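Local coordinates for multiple antibiotic resistance protein MarR (Escherichia coli, PDB 1JGS) that represses the marRAB operon, which is involved in activating antibiotic-resistance and oxidative-stress genes, by binding the marO operator/promoter site, at residues C41-A46 with V92-G97. Numbering follows the deposited sequence.
Sequences CSIRCA and VKLTTG
I43 packs against V92 and L94 in the winged-helix DNA-binding domain of MarR, where helix segment 41-46 crosses strand segment 92-94, part of the returning strand of the β-wing, at 97°. Its CG2 methyl presses on the strand backbone, 3.5 Å from V92 O and 3.6 Å from K93 CA, and also meets L94 CD2 at 3.9 Å. The other branch, with CG1 anti to the carbonyl carbon (chi1 -68°) and the chain extended beyond it, carries CD1 to V92 CG2 at 3.7 Å; these two side chains cross at about a right angle. On the next helix residue, R44, CB rests 4.0 Å from L94 CD1, so the leucine spreads its two methyls over consecutive helix residues. L54 of helix 51-58 packs on I43, while P51 and R80, both lining a salicylate site, touch V92. On the more open flank, the extended R44 side chain leads away from the strand to a salt bridge with E103 of helix 96-118, which T95 begins as N-cap, OG1 accepting from G98 N. K93, pointing away from helix 34-46, curls along its own strand so that NZ donates to L94 O at 3.2 Å with a C=O...N angle of 161°.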
loop_
_atom_site.group_PDB
_atom_site.type_symbol
_atom_site.label_atom_id
_atom_site.label_comp_id
_atom_site.label_asym_id
_atom_site.label_seq_id
_atom_site.Cartn_x
_atom_site.Cartn_y
_atom_site.Cartn_z
ATOM N N CYS A 41 -7.043 -6.108 -11.169
ATOM C CA CYS A 41 -7.199 -4.748 -11.656
ATOM C C CYS A 41 -5.928 -4.285 -12.358
ATOM O O CYS A 41 -5.989 -3.567 -13.356
ATOM C CB CYS A 41 -7.532 -3.812 -10.498
ATOM S SG CYS A 41 -9.105 -4.175 -9.700
ATOM N N SER A 42 -4.779 -4.705 -11.839
ATOM C CA SER A 42 -3.492 -4.322 -12.421
ATOM C C SER A 42 -3.215 -4.971 -13.771
ATOM O O SER A 42 -2.641 -4.348 -14.651
ATOM C CB SER A 42 -2.350 -4.676 -11.467
ATOM O OG SER A 42 -2.489 -3.993 -10.234
ATOM N N ILE A 43 -3.596 -6.236 -13.925
ATOM C CA ILE A 43 -3.365 -6.940 -15.176
ATOM C C ILE A 43 -4.321 -6.356 -16.211
ATOM O O ILE A 43 -3.954 -6.144 -17.365
ATOM C CB ILE A 43 -3.637 -8.450 -15.017
ATOM C CG1 ILE A 43 -2.586 -9.070 -14.092
ATOM C CG2 ILE A 43 -3.629 -9.137 -16.376
ATOM C CD1 ILE A 43 -2.699 -10.587 -13.944
ATOM N N ARG A 44 -5.549 -6.098 -15.772
ATOM C CA ARG A 44 -6.567 -5.532 -16.631
ATOM C C ARG A 44 -6.062 -4.267 -17.339
ATOM O O ARG A 44 -5.914 -4.245 -18.574
ATOM C CB ARG A 44 -7.814 -5.201 -15.804
ATOM C CG ARG A 44 -8.891 -4.449 -16.574
ATOM C CD ARG A 44 -10.135 -4.235 -15.739
ATOM N NE ARG A 44 -10.981 -3.223 -16.353
ATOM C CZ ARG A 44 -12.073 -2.711 -15.795
ATOM N NH1 ARG A 44 -12.475 -3.117 -14.596
ATOM N NH2 ARG A 44 -12.751 -1.767 -16.431
ATOM N N CYS A 45 -5.801 -3.230 -16.542
ATOM C CA CYS A 45 -5.325 -1.932 -17.023
ATOM C C CYS A 45 -4.261 -2.041 -18.084
ATOM O O CYS A 45 -4.282 -1.323 -19.089
ATOM C CB CYS A 45 -4.764 -1.119 -15.864
ATOM S SG CYS A 45 -5.971 -0.746 -14.614
ATOM N N ALA A 46 -3.321 -2.939 -17.842
ATOM C CA ALA A 46 -2.224 -3.157 -18.755
ATOM C C ALA A 46 -2.587 -4.057 -19.944
ATOM O O ALA A 46 -1.776 -4.208 -20.870
ATOM C CB ALA A 46 -1.064 -3.747 -17.990
ATOM N N VAL A 92 0.601 -12.359 -18.956
ATOM C CA VAL A 92 -0.571 -12.880 -18.303
ATOM C C VAL A 92 -1.639 -11.858 -18.581
ATOM O O VAL A 92 -1.374 -10.652 -18.569
ATOM C CB VAL A 92 -0.376 -13.041 -16.777
ATOM C CG1 VAL A 92 0.709 -14.109 -16.490
ATOM C CG2 VAL A 92 -0.005 -11.705 -16.157
ATOM N N LYS A 93 -2.836 -12.340 -18.879
ATOM C CA LYS A 93 -3.961 -11.462 -19.138
ATOM C C LYS A 93 -5.151 -12.132 -18.489
ATOM O O LYS A 93 -5.094 -13.316 -18.132
ATOM C CB LYS A 93 -4.186 -11.324 -20.643
ATOM C CG LYS A 93 -4.701 -12.582 -21.320
ATOM C CD LYS A 93 -4.680 -12.426 -22.825
ATOM C CE LYS A 93 -5.999 -12.830 -23.435
ATOM N NZ LYS A 93 -7.122 -11.983 -22.928
ATOM N N LEU A 94 -6.231 -11.385 -18.335
ATOM C CA LEU A 94 -7.428 -11.932 -17.736
ATOM C C LEU A 94 -8.203 -12.748 -18.749
ATOM O O LEU A 94 -8.187 -12.450 -19.939
ATOM C CB LEU A 94 -8.328 -10.811 -17.236
ATOM C CG LEU A 94 -7.749 -9.823 -16.213
ATOM C CD1 LEU A 94 -8.919 -9.027 -15.623
ATOM C CD2 LEU A 94 -6.981 -10.574 -15.093
ATOM N N THR A 95 -8.866 -13.794 -18.279
ATOM C CA THR A 95 -9.701 -14.592 -19.158
ATOM C C THR A 95 -11.031 -13.821 -19.139
ATOM O O THR A 95 -11.199 -12.908 -18.315
ATOM C CB THR A 95 -9.906 -15.994 -18.580
ATOM O OG1 THR A 95 -10.456 -15.878 -17.259
ATOM C CG2 THR A 95 -8.586 -16.745 -18.510
ATOM N N THR A 96 -11.970 -14.163 -20.020
ATOM C CA THR A 96 -13.262 -13.459 -20.049
ATOM C C THR A 96 -13.916 -13.471 -18.674
ATOM O O THR A 96 -14.352 -12.438 -18.175
ATOM C CB THR A 96 -14.263 -14.100 -21.045
ATOM O OG1 THR A 96 -13.671 -14.180 -22.345
ATOM C CG2 THR A 96 -15.538 -13.252 -21.130
ATOM N N GLY A 97 -13.997 -14.650 -18.069
ATOM C CA GLY A 97 -14.579 -14.745 -16.747
ATOM C C GLY A 97 -13.823 -13.884 -15.742
ATOM O O GLY A 97 -14.434 -13.187 -14.927
#